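Local coordinates for PROTEIN (hypothetical protein EF0366) (Enterococcus faecalis, PDB 1VPY) that is of unknown function but belongs to the DUF72 family, folds as a TIM alpha/beta barrel and carries bound zinc ions, at residues 62-67 / 111-116; 134-139 / 166-171; 179-182 / 188-191; 232-237 / 268-273. One frame throughout, in Å; residues are numbered along the deposited sequence.

Contact 1: 62-67 / 111-116; sequences EWVKAV and SKKLFA
Two backbone carbonyls of segment 62-67 grip the ammonium nitrogen of Lys113. NZ donates to Val64 O at 3.0 Å and to Val67 O at 3.1 Å, and Pro68 O, just beyond the segment, adds a weak third bond. The two main bonds differ in approach: the donor is tilted 32° from the carbonyl plane of Val64, but stands well above that of Val67, 53° out of it and away from a lone pair. A lysine suits the place because its chain, extended beyond CG, is long enough to cross from the loop before strand 114-120 to the last part of helix 57-65 and the loop after it. On the way its CD passes alongside the methyl CG2 of Val67 at 3.7 Å, the two side chains running in opposite directions.

Beside this polar centre Val64 turns CG1 to the CB of Ser111, 3.7 Å away. With chi1 at 75°, the serine OG sits between its own backbone N and carbonyl carbon, where it accepts from Lys113 N at 3.2 Å in an ST turn, and it also donates to Leu108 O. That turn probably helps to set the bend through Lys112, whose positive phi marks the departure from the preceding helix, and so to position the root of Lys113. Val67 in turn is buried on Phe73 of strand 72-76 and on Leu35 and Ala39. The cluster of backbone carbonyls probably favours the ammonium charge, joining helix 57-65 and the turn after it to the loop that leads into strand 114-120.

Contact 2: 134-139 / 166-171; sequences YLQKIR and LQFMKE
The ring of Phe168 reaches across to helix 129-141 and meets Gln136 at its edge: CG of Gln136 lies in the ring plane, 3.7 Å from CE1. Leu135 comes to the same end of the ring obliquely, its CB and CD1 both 3.7 Å from CE2. CG gives the closest approach of Gln136; its amide, turned 39° from the ring plane, lies beside CE1, with NE2 at 3.8 Å. With CG anti to the backbone N (chi1 175°), Phe168 extends its ring far enough to bridge a wide gap, for the axes of the two helical segments stay 11.7 Å apart at their closest. They run nearly parallel, at 19°.

Met169, a selenomethionine, has a long, unbranched and flexible chain whose bend at chi2 lets CE come to 3.9 Å from CD1 of Leu135. The branched leucine fills the angle between it and the phenylalanine. Met169 rests on Leu176 of strand 175-180, which connects it to the barrel wall; Leu135 rests on Phe121 in a loop. Gln136 is at the exposed margin, where an amide can meet water while its methylenes meet the ring.

Further along, Arg139 bonds through NH1 to Asn172 O and through NH2 to Phe142 O and Leu145 O, while Asn172 ND2 donates to Phe168 O. Across the two segments themselves the contact is apolar: two neighbouring outer helices of the TIM barrel are joined by the Phe168 ring and aliphatic chains, with directional bonding supplied by their flanks.

Contact 3: 179-182 / 188-191; sequences VDEP and PVPF
Val179 and Val189 make the dense part of this contact, with CG2 of the first 3.6 Å from CG1 of the second. Beside them Glu181 extends its chain so that the side chain crosses Val189 obliquely, with OE2 3.5 Å from CB. Compact, branched valines suit this buried seam. The polar partners of the carboxylate lie outside the segments and are weak: OE2 accepts a weak hydrogen bond from Trp213 NE1, and OE1 has a long, weak ion pair with Arg152. Farther along, Phe191 brings CA to 3.2 Å from Val179 O in a CA-H...O contact, and the edge of its ring faces Asp180 N in plane. Asp180 has its carboxylate bound by Tyr229 OH and Arg208.

Between the two backbones the fit is looser, and water does the bonding. One molecule accepts from Val179 N at 3.1 Å and donates to Pro190 O at 3.0 Å. A second donates to Val179 O and, at 3.0 Å, to Val189 O, and accepts weakly from Glu181 N. Pro190 has no N-H, so it cannot donate a backbone hydrogen bond. The chemistry thus implies a loop laid against the C-terminal end of strand 175-180 by valine packing, the Phe191 ring edge, its CA-H...O contact and two water bridges, and not by direct conventional hydrogen bonds between the segments.

Contact 4: 232-237 / 268-273; sequences QEIADL and LQMQKV
Ile234 is the centre of the first shell, meeting three residues of the other helix with its two branches. Its CG2 methyl packs on CG of Met270 at 3.6 Å, with Val273 CG2 farther off at 4.3 Å. The other branch, through CG1, has NE2 of Gln269 3.6 Å away, the two side chains crossing at about a right angle. The rotamer explains the division: CG2 is anti to the backbone N while CG1 lies beside it, chi1 being -61°. A beta-branched residue is apt here, since it offers two aliphatic surfaces close to the backbone.

Next come the groups that hold these partners. Gln269 OE1 accepts a weak hydrogen bond from Asn266 ND2, one turn back in its helix, which may help orient the amide; its side chain also comes within about 3 Å of a bound zinc ion. Met270, a selenomethionine bent at chi2 and chi3, carries its end into the interior, against Leu16 of strand 13-18 and Phe205 of strand 201-205. Val273 and Met270 both touch Ser238, and Ile234 leans on Tyr229.

The axes of the two helical segments approach to 9.9 Å and cross at -56°, and the segments meet closely around Ile234 and Met270, whose CA atoms are 6.2 Å apart. The chemistry is largely apolar, with the Gln269 amide against Ile234 and Val273 at the exposed side, consistent with association of helices 231-245 and 260-273 mainly through burial of apolar surface.

How the contacts relate
The contacts follow one another in series along the chain, around a single eight-stranded parallel TIM barrel. Contact 1 lies at helix 57-65 and strand 114-120; helix 129-141 of contact 2 comes directly after that strand. Helix 162-171 of contact 2 leads into strand 175-180 of contact 3. Contacts 2 and 4 sit on opposite sides of the chain's centre, their centres 32 Å apart, as do contacts 1 and 3, at 29 Å. Contacts 3 and 4, centres 18 Å apart, touch: Leu237 CD2 is 3.9 Å from Asp180 CG and also packs on Phe191. Contacts 1, 2 and 4 join helices or loops around the barrel's outside; contact 3 lays a loop on the C-terminal end of strand 175-180.

Contact 1: 62-67 / 111-116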
loop_
_atom_site.group_PDB
_atom_site.type_symbol
_atom_site.label_atom_id
_atom_site.label_comp_id
_atom_site.label_asym_id
_atom_site.label_seq_id
_atom_site.Cartn_x
_atom_site.Cartn_y
_atom_site.Cartn_z
ATOM N N GLU A 62 -9.444 8.000 17.331
ATOM C CA GLU A 62 -10.845 8.081 16.899
ATOM C C GLU A 62 -11.096 7.286 15.630
ATOM O O GLU A 62 -12.136 6.625 15.517
ATOM C CB GLU A 62 -11.305 9.529 16.718
ATOM C CG GLU A 62 -11.691 10.224 18.026
ATOM C CD GLU A 62 -12.966 9.673 18.668
ATOM O OE1 GLU A 62 -13.847 9.170 17.932
ATOM O OE2 GLU A 62 -13.089 9.756 19.910
ATOM N N TRP A 63 -10.146 7.345 14.688
ATOM C CA TRP A 63 -10.221 6.546 13.467
ATOM C C TRP A 63 -10.406 5.087 13.835
ATOM O O TRP A 63 -11.262 4.405 13.269
ATOM C CB TRP A 63 -8.964 6.689 12.586
ATOM C CG TRP A 63 -8.718 8.069 12.025
ATOM C CD1 TRP A 63 -9.626 9.084 11.891
ATOM C CD2 TRP A 63 -7.480 8.570 11.500
ATOM N NE1 TRP A 63 -9.026 10.192 11.337
ATOM C CE2 TRP A 63 -7.710 9.903 11.085
ATOM C CE3 TRP A 63 -6.199 8.025 11.351
ATOM C CZ2 TRP A 63 -6.703 10.698 10.521
ATOM C CZ3 TRP A 63 -5.202 8.814 10.805
ATOM C CH2 TRP A 63 -5.460 10.142 10.393
ATOM N N VAL A 64 -9.598 4.627 14.790
ATOM C CA VAL A 64 -9.659 3.257 15.285
ATOM C C VAL A 64 -11.046 2.931 15.849
ATOM O O VAL A 64 -11.648 1.929 15.459
ATOM C CB VAL A 64 -8.539 2.979 16.318
ATOM C CG1 VAL A 64 -8.801 1.699 17.096
ATOM C CG2 VAL A 64 -7.195 2.900 15.612
ATOM N N LYS A 65 -11.555 3.792 16.729
ATOM C CA LYS A 65 -12.863 3.592 17.361
ATOM C C LYS A 65 -14.043 3.589 16.369
ATOM O O LYS A 65 -15.084 2.975 16.634
ATOM C CB LYS A 65 -13.093 4.648 18.450
ATOM C CG LYS A 65 -12.114 4.575 19.618
ATOM N N ALA A 66 -13.864 4.256 15.228
ATOM C CA ALA A 66 -14.954 4.512 14.276
ATOM C C ALA A 66 -15.265 3.351 13.334
ATOM O O ALA A 66 -16.273 3.378 12.617
ATOM C CB ALA A 66 -14.655 5.760 13.468
ATOM N N VAL A 67 -14.400 2.343 13.335
ATOM C CA VAL A 67 -14.528 1.198 12.430
ATOM C C VAL A 67 -14.855 -0.111 13.192
ATOM O O VAL A 67 -14.579 -0.208 14.393
ATOM C CB VAL A 67 -13.260 1.049 11.552
ATOM C CG1 VAL A 67 -13.033 2.311 10.731
ATOM C CG2 VAL A 67 -12.045 0.744 12.401
ATOM N N SER A 111 -4.059 -1.657 18.319
ATOM C CA SER A 111 -5.450 -2.032 18.059
ATOM C C SER A 111 -5.618 -3.317 17.261
ATOM O O SER A 111 -6.704 -3.901 17.264
ATOM C CB SER A 111 -6.187 -0.904 17.342
ATOM O OG SER A 111 -5.789 -0.836 15.986
ATOM N N LYS A 112 -4.556 -3.740 16.573
ATOM C CA LYS A 112 -4.594 -4.907 15.680
ATOM C C LYS A 112 -5.433 -4.674 14.408
ATOM O O LYS A 112 -5.759 -5.625 13.688
ATOM C CB LYS A 112 -5.060 -6.175 16.431
ATOM N N LYS A 113 -5.765 -3.412 14.130
ATOM C CA LYS A 113 -6.508 -3.047 12.917
ATOM C C LYS A 113 -5.572 -2.566 11.810
ATOM O O LYS A 113 -6.014 -2.089 10.763
ATOM C CB LYS A 113 -7.564 -1.985 13.222
ATOM C CG LYS A 113 -8.536 -2.390 14.315
ATOM C CD LYS A 113 -9.767 -1.515 14.334
ATOM C CE LYS A 113 -10.758 -2.002 15.376
ATOM N NZ LYS A 113 -11.862 -1.032 15.584
ATOM N N LEU A 114 -4.271 -2.692 12.038
ATOM C CA LEU A 114 -3.296 -2.310 11.025
ATOM C C LEU A 114 -3.102 -3.454 10.040
ATOM O O LEU A 114 -2.693 -4.548 10.423
ATOM C CB LEU A 114 -1.965 -1.932 11.675
ATOM C CG LEU A 114 -0.736 -1.709 10.793
ATOM C CD1 LEU A 114 -0.881 -0.465 9.925
ATOM C CD2 LEU A 114 0.503 -1.618 11.663
ATOM N N PHE A 115 -3.418 -3.206 8.774
ATOM C CA PHE A 115 -3.052 -4.146 7.734
ATOM C C PHE A 115 -1.543 -4.019 7.432
ATOM O O PHE A 115 -0.805 -5.003 7.516
ATOM C CB PHE A 115 -3.914 -3.957 6.487
ATOM C CG PHE A 115 -3.711 -5.016 5.451
ATOM C CD1 PHE A 115 -4.342 -6.242 5.562
ATOM C CD2 PHE A 115 -2.881 -4.790 4.361
ATOM C CE1 PHE A 115 -4.157 -7.232 4.603
ATOM C CE2 PHE A 115 -2.691 -5.776 3.394
ATOM C CZ PHE A 115 -3.335 -7.002 3.525
ATOM N N ALA A 116 -1.088 -2.810 7.119
ATOM C CA ALA A 116 0.336 -2.555 6.912
ATOM C C ALA A 116 0.620 -1.061 6.837
ATOM O O ALA A 116 -0.274 -0.281 6.502
ATOM C CB ALA A 116 0.823 -3.248 5.644
#

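Contact 2: 134-139 / 166-171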
loop_
_atom_site.group_PDB
_atom_site.type_symbol
_atom_site.label_atom_id
_atom_site.label_comp_id
_atom_site.label_asym_id
_atom_site.label_seq_id
_atom_site.Cartn_x
_atom_site.Cartn_y
_atom_site.Cartn_z
ATOM N N TYR A 134 19.123 1.805 3.023
ATOM C CA TYR A 134 18.048 2.612 3.594
ATOM C C TYR A 134 16.819 1.760 3.889
ATOM O O TYR A 134 16.110 2.013 4.863
ATOM C CB TYR A 134 17.666 3.788 2.684
ATOM C CG TYR A 134 16.600 4.686 3.284
ATOM C CD1 TYR A 134 16.940 5.686 4.195
ATOM C CD2 TYR A 134 15.254 4.525 2.954
ATOM C CE1 TYR A 134 15.972 6.504 4.760
ATOM C CE2 TYR A 134 14.274 5.340 3.514
ATOM C CZ TYR A 134 14.645 6.325 4.417
ATOM O OH TYR A 134 13.697 7.136 4.978
ATOM N N LEU A 135 16.562 0.761 3.043
ATOM C CA LEU A 135 15.459 -0.175 3.274
ATOM C C LEU A 135 15.707 -1.002 4.532
ATOM O O LEU A 135 14.767 -1.384 5.230
ATOM C CB LEU A 135 15.238 -1.092 2.066
ATOM C CG LEU A 135 14.690 -0.489 0.767
ATOM C CD1 LEU A 135 14.466 -1.572 -0.276
ATOM C CD2 LEU A 135 13.408 0.280 1.000
ATOM N N GLN A 136 16.980 -1.261 4.821
ATOM C CA GLN A 136 17.364 -1.929 6.055
ATOM C C GLN A 136 17.096 -1.030 7.255
ATOM O O GLN A 136 16.631 -1.506 8.291
ATOM C CB GLN A 136 18.823 -2.385 6.002
ATOM C CG GLN A 136 19.051 -3.503 4.991
ATOM C CD GLN A 136 20.491 -3.947 4.889
ATOM O OE1 GLN A 136 21.418 -3.143 5.001
ATOM N NE2 GLN A 136 20.689 -5.237 4.656
ATOM N N LYS A 137 17.362 0.268 7.103
ATOM C CA LYS A 137 17.024 1.257 8.135
ATOM C C LYS A 137 15.515 1.306 8.401
ATOM O O LYS A 137 15.093 1.444 9.554
ATOM C CB LYS A 137 17.552 2.658 7.781
ATOM C CG LYS A 137 19.080 2.812 7.854
ATOM C CD LYS A 137 19.508 4.272 8.023
ATOM C CE LYS A 137 19.452 5.058 6.715
ATOM N NZ LYS A 137 19.427 6.532 6.964
ATOM N N ILE A 138 14.715 1.188 7.338
ATOM C CA ILE A 138 13.257 1.122 7.458
ATOM C C ILE A 138 12.848 -0.061 8.333
ATOM O O ILE A 138 12.030 0.088 9.244
ATOM C CB ILE A 138 12.558 0.993 6.073
ATOM C CG1 ILE A 138 12.763 2.250 5.220
ATOM C CG2 ILE A 138 11.064 0.682 6.237
ATOM C CD1 ILE A 138 11.975 3.463 5.674
ATOM N N ARG A 139 13.426 -1.228 8.048
ATOM C CA ARG A 139 13.117 -2.451 8.790
ATOM C C ARG A 139 13.422 -2.291 10.276
ATOM O O ARG A 139 12.598 -2.640 11.121
ATOM C CB ARG A 139 13.857 -3.661 8.198
ATOM C CG ARG A 139 13.715 -4.976 8.978
ATOM C CD ARG A 139 12.345 -5.607 8.827
ATOM N NE ARG A 139 11.316 -4.884 9.570
ATOM C CZ ARG A 139 10.006 -5.047 9.401
ATOM N NH1 ARG A 139 9.546 -5.913 8.511
ATOM N NH2 ARG A 139 9.148 -4.341 10.124
ATOM N N LEU A 166 13.750 -9.804 -4.602
ATOM C CA LEU A 166 12.656 -10.529 -3.959
ATOM C C LEU A 166 13.130 -11.225 -2.691
ATOM O O LEU A 166 12.417 -11.239 -1.686
ATOM C CB LEU A 166 12.039 -11.555 -4.915
ATOM C CG LEU A 166 11.254 -11.086 -6.145
ATOM C CD1 LEU A 166 10.934 -12.278 -7.040
ATOM C CD2 LEU A 166 9.981 -10.352 -5.757
ATOM N N GLN A 167 14.338 -11.790 -2.746
ATOM C CA GLN A 167 14.960 -12.447 -1.594
ATOM C C GLN A 167 15.215 -11.468 -0.446
ATOM O O GLN A 167 14.986 -11.796 0.721
ATOM C CB GLN A 167 16.262 -13.152 -2.008
ATOM C CG GLN A 167 16.831 -14.135 -0.976
ATOM C CD GLN A 167 15.871 -15.274 -0.611
ATOM O OE1 GLN A 167 14.953 -15.612 -1.369
ATOM N NE2 GLN A 167 16.086 -15.870 0.560
ATOM N N PHE A 168 15.680 -10.270 -0.788
ATOM C CA PHE A 168 15.880 -9.201 0.184
ATOM C C PHE A 168 14.564 -8.804 0.852
ATOM O O PHE A 168 14.535 -8.530 2.052
ATOM C CB PHE A 168 16.537 -7.985 -0.478
ATOM C CG PHE A 168 16.664 -6.791 0.427
ATOM C CD1 PHE A 168 17.759 -6.661 1.279
ATOM C CD2 PHE A 168 15.689 -5.796 0.430
ATOM C CE1 PHE A 168 17.883 -5.558 2.120
ATOM C CE2 PHE A 168 15.802 -4.692 1.266
ATOM C CZ PHE A 168 16.904 -4.571 2.114
HETATM N N MSE A 169 13.482 -8.772 0.076
HETATM C CA MSE A 169 12.162 -8.460 0.617
HETATM C C MSE A 169 11.668 -9.583 1.521
HETATM O O MSE A 169 11.151 -9.327 2.604
HETATM C CB MSE A 169 11.157 -8.194 -0.506
HETATM C CG MSE A 169 11.527 -7.036 -1.434
HETATM SE SE MSE A 169 11.407 -5.250 -0.617
HETATM C CE MSE A 169 12.219 -4.158 -2.058
ATOM N N LYS A 170 11.836 -10.826 1.068
ATOM C CA LYS A 170 11.525 -12.002 1.883
ATOM C C LYS A 170 12.302 -12.018 3.201
ATOM O O LYS A 170 11.700 -12.152 4.267
ATOM C CB LYS A 170 11.791 -13.302 1.121
ATOM C CG LYS A 170 10.554 -14.037 0.665
ATOM C CD LYS A 170 10.661 -15.517 0.993
ATOM C CE LYS A 170 9.592 -16.335 0.280
ATOM N NZ LYS A 170 9.949 -16.551 -1.145
ATOM N N GLU A 171 13.626 -11.874 3.123
ATOM C CA GLU A 171 14.492 -11.868 4.309
ATOM C C GLU A 171 14.084 -10.838 5.354
ATOM O O GLU A 171 14.234 -11.078 6.547
ATOM C CB GLU A 171 15.950 -11.637 3.924
ATOM C CG GLU A 171 16.695 -12.891 3.500
ATOM C CD GLU A 171 17.974 -12.582 2.734
ATOM O OE1 GLU A 171 18.291 -11.382 2.552
ATOM O OE2 GLU A 171 18.658 -13.544 2.308
#

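Contact 3: 179-182 / 188-191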
loop_
_atom_site.group_PDB
_atom_site.type_symbol
_atom_site.label_atom_id
_atom_site.label_comp_id
_atom_site.label_asym_id
_atom_site.label_seq_id
_atom_site.Cartn_x
_atom_site.Cartn_y
_atom_site.Cartn_z
ATOM N N VAL A 179 1.913 -4.021 -8.207
ATOM C CA VAL A 179 1.333 -2.808 -8.787
ATOM C C VAL A 179 0.854 -2.909 -10.235
ATOM O O VAL A 179 1.561 -3.410 -11.109
ATOM C CB VAL A 179 2.273 -1.588 -8.662
ATOM C CG1 VAL A 179 2.451 -1.214 -7.209
ATOM C CG2 VAL A 179 3.628 -1.845 -9.358
ATOM N N ASP A 180 -0.362 -2.424 -10.466
ATOM C CA ASP A 180 -0.834 -2.143 -11.811
ATOM C C ASP A 180 -0.805 -0.635 -11.963
ATOM O O ASP A 180 -1.432 0.080 -11.182
ATOM C CB ASP A 180 -2.247 -2.677 -12.036
ATOM C CG ASP A 180 -2.660 -2.602 -13.487
ATOM O OD1 ASP A 180 -1.981 -3.234 -14.332
ATOM O OD2 ASP A 180 -3.644 -1.896 -13.794
ATOM N N GLU A 181 -0.055 -0.154 -12.947
ATOM C CA GLU A 181 0.145 1.279 -13.121
ATOM C C GLU A 181 0.590 1.625 -14.554
ATOM O O GLU A 181 1.006 0.739 -15.305
ATOM C CB GLU A 181 1.137 1.806 -12.070
ATOM C CG GLU A 181 2.548 1.241 -12.178
ATOM C CD GLU A 181 3.476 1.783 -11.110
ATOM O OE1 GLU A 181 3.252 1.469 -9.914
ATOM O OE2 GLU A 181 4.426 2.518 -11.466
ATOM N N PRO A 182 0.491 2.909 -14.942
ATOM C CA PRO A 182 0.837 3.321 -16.301
ATOM C C PRO A 182 2.246 2.897 -16.717
ATOM O O PRO A 182 3.185 3.000 -15.932
ATOM C CB PRO A 182 0.743 4.842 -16.227
ATOM C CG PRO A 182 -0.224 5.090 -15.158
ATOM C CD PRO A 182 0.045 4.057 -14.136
ATOM N N PRO A 188 9.505 1.267 -17.194
ATOM C CA PRO A 188 8.345 0.378 -17.183
ATOM C C PRO A 188 8.257 -0.506 -15.929
ATOM O O PRO A 188 8.796 -1.622 -15.909
ATOM C CB PRO A 188 8.528 -0.453 -18.462
ATOM C CG PRO A 188 9.994 -0.451 -18.725
ATOM C CD PRO A 188 10.597 0.749 -18.043
ATOM N N VAL A 189 7.581 0.003 -14.899
ATOM C CA VAL A 189 7.323 -0.756 -13.673
ATOM C C VAL A 189 6.290 -1.850 -13.954
ATOM O O VAL A 189 5.144 -1.541 -14.280
ATOM C CB VAL A 189 6.787 0.152 -12.545
ATOM C CG1 VAL A 189 6.487 -0.667 -11.289
ATOM C CG2 VAL A 189 7.764 1.270 -12.247
ATOM N N PRO A 190 6.677 -3.129 -13.804
ATOM C CA PRO A 190 5.758 -4.176 -14.241
ATOM C C PRO A 190 4.708 -4.552 -13.186
ATOM O O PRO A 190 4.772 -4.092 -12.046
ATOM C CB PRO A 190 6.686 -5.360 -14.540
ATOM C CG PRO A 190 7.982 -5.065 -13.822
ATOM C CD PRO A 190 7.905 -3.690 -13.217
ATOM N N PHE A 191 3.731 -5.352 -13.597
ATOM C CA PHE A 191 2.766 -5.956 -12.686
ATOM C C PHE A 191 3.316 -7.337 -12.338
ATOM O O PHE A 191 3.203 -8.274 -13.128
ATOM C CB PHE A 191 1.406 -6.054 -13.375
ATOM C CG PHE A 191 0.345 -6.734 -12.552
ATOM C CD1 PHE A 191 -0.350 -6.033 -11.567
ATOM C CD2 PHE A 191 0.015 -8.067 -12.780
ATOM C CE1 PHE A 191 -1.335 -6.647 -10.814
ATOM C CE2 PHE A 191 -0.972 -8.690 -12.034
ATOM C CZ PHE A 191 -1.652 -7.975 -11.046
HETATM O O HOH W 1 4.356 -5.420 -9.442
HETATM O O HOH W 2 2.435 -2.137 -13.202
#

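Contact 4: 232-237 / 268-273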
loop_
_atom_site.group_PDB
_atom_site.type_symbol
_atom_site.label_atom_id
_atom_site.label_comp_id
_atom_site.label_asym_id
_atom_site.label_seq_id
_atom_site.Cartn_x
_atom_site.Cartn_y
_atom_site.Cartn_z
ATOM N N GLN A 232 -12.854 -6.438 -18.848
ATOM C CA GLN A 232 -11.723 -7.319 -19.142
ATOM C C GLN A 232 -10.539 -7.093 -18.204
ATOM O O GLN A 232 -9.891 -8.049 -17.772
ATOM C CB GLN A 232 -11.284 -7.196 -20.606
ATOM C CG GLN A 232 -10.233 -8.224 -21.039
ATOM C CD GLN A 232 -10.742 -9.658 -20.983
ATOM O OE1 GLN A 232 -10.380 -10.430 -20.092
ATOM N NE2 GLN A 232 -11.591 -10.017 -21.937
ATOM N N GLU A 233 -10.255 -5.837 -17.881
ATOM C CA GLU A 233 -9.168 -5.535 -16.955
ATOM C C GLU A 233 -9.473 -6.035 -15.549
ATOM O O GLU A 233 -8.613 -6.657 -14.910
ATOM C CB GLU A 233 -8.830 -4.049 -16.970
ATOM C CG GLU A 233 -8.225 -3.613 -18.296
ATOM C CD GLU A 233 -8.183 -2.112 -18.480
ATOM O OE1 GLU A 233 -9.057 -1.390 -17.940
ATOM O OE2 GLU A 233 -7.267 -1.657 -19.191
ATOM N N ILE A 234 -10.695 -5.796 -15.076
ATOM C CA ILE A 234 -11.114 -6.324 -13.771
ATOM C C ILE A 234 -11.024 -7.850 -13.755
ATOM O O ILE A 234 -10.721 -8.437 -12.720
ATOM C CB ILE A 234 -12.546 -5.872 -13.364
ATOM C CG1 ILE A 234 -12.639 -4.346 -13.246
ATOM C CG2 ILE A 234 -12.989 -6.541 -12.063
ATOM C CD1 ILE A 234 -11.771 -3.748 -12.175
ATOM N N ALA A 235 -11.276 -8.481 -14.903
ATOM C CA ALA A 235 -11.182 -9.930 -15.022
ATOM C C ALA A 235 -9.737 -10.413 -14.920
ATOM O O ALA A 235 -9.465 -11.393 -14.222
ATOM C CB ALA A 235 -11.816 -10.409 -16.323
ATOM N N ASP A 236 -8.823 -9.732 -15.616
ATOM C CA ASP A 236 -7.401 -10.075 -15.583
ATOM C C ASP A 236 -6.870 -9.915 -14.169
ATOM O O ASP A 236 -6.259 -10.838 -13.624
ATOM C CB ASP A 236 -6.592 -9.193 -16.538
ATOM C CG ASP A 236 -6.919 -9.447 -18.012
ATOM O OD1 ASP A 236 -7.125 -10.612 -18.412
ATOM O OD2 ASP A 236 -6.957 -8.461 -18.781
ATOM N N LEU A 237 -7.136 -8.756 -13.567
ATOM C CA LEU A 237 -6.638 -8.428 -12.228
ATOM C C LEU A 237 -7.223 -9.324 -11.145
ATOM O O LEU A 237 -6.580 -9.562 -10.121
ATOM C CB LEU A 237 -6.914 -6.965 -11.884
ATOM C CG LEU A 237 -6.311 -5.884 -12.773
ATOM C CD1 LEU A 237 -7.007 -4.555 -12.537
ATOM C CD2 LEU A 237 -4.815 -5.754 -12.571
ATOM N N LEU A 268 -16.288 -2.578 -6.467
ATOM C CA LEU A 268 -17.582 -3.259 -6.397
ATOM C C LEU A 268 -17.738 -4.292 -7.512
ATOM O O LEU A 268 -18.440 -5.284 -7.335
ATOM C CB LEU A 268 -18.736 -2.249 -6.409
ATOM C CG LEU A 268 -19.259 -1.651 -5.085
ATOM C CD1 LEU A 268 -18.190 -1.376 -3.975
ATOM C CD2 LEU A 268 -20.083 -0.385 -5.372
ATOM N N GLN A 269 -17.067 -4.068 -8.643
ATOM C CA GLN A 269 -17.032 -5.049 -9.736
ATOM C C GLN A 269 -16.251 -6.295 -9.340
ATOM O O GLN A 269 -16.767 -7.409 -9.448
ATOM C CB GLN A 269 -16.448 -4.447 -11.021
ATOM C CG GLN A 269 -17.449 -3.654 -11.857
ATOM C CD GLN A 269 -16.778 -2.788 -12.915
ATOM O OE1 GLN A 269 -16.853 -1.552 -12.867
ATOM N NE2 GLN A 269 -16.114 -3.435 -13.875
HETATM N N MSE A 270 -15.014 -6.094 -8.879
HETATM C CA MSE A 270 -14.149 -7.175 -8.423
HETATM C C MSE A 270 -14.829 -8.053 -7.383
HETATM O O MSE A 270 -14.870 -9.276 -7.511
HETATM C CB MSE A 270 -12.868 -6.605 -7.839
HETATM C CG MSE A 270 -11.636 -6.821 -8.706
HETATM SE SE MSE A 270 -9.990 -7.046 -7.635
HETATM C CE MSE A 270 -10.763 -8.044 -6.173
ATOM N N GLN A 271 -15.358 -7.400 -6.355
ATOM C CA GLN A 271 -16.134 -8.029 -5.303
ATOM C C GLN A 271 -17.220 -8.971 -5.836
ATOM O O GLN A 271 -17.479 -10.016 -5.233
ATOM C CB GLN A 271 -16.772 -6.931 -4.464
ATOM C CG GLN A 271 -17.272 -7.356 -3.099
ATOM C CD GLN A 271 -17.331 -6.179 -2.151
ATOM O OE1 GLN A 271 -18.409 -5.764 -1.720
ATOM N NE2 GLN A 271 -16.161 -5.611 -1.838
ATOM N N LYS A 272 -17.865 -8.592 -6.944
ATOM C CA LYS A 272 -18.847 -9.462 -7.602
ATOM C C LYS A 272 -18.142 -10.614 -8.325
ATOM O O LYS A 272 -18.568 -11.766 -8.212
ATOM C CB LYS A 272 -19.752 -8.675 -8.558
ATOM N N VAL A 273 -17.049 -10.298 -9.025
ATOM C CA VAL A 273 -16.262 -11.283 -9.786
ATOM C C VAL A 273 -15.662 -12.381 -8.892
ATOM O O VAL A 273 -15.599 -13.545 -9.296
ATOM C CB VAL A 273 -15.171 -10.595 -10.665
ATOM C CG1 VAL A 273 -14.240 -11.610 -11.308
ATOM C CG2 VAL A 273 -15.815 -9.745 -11.743
#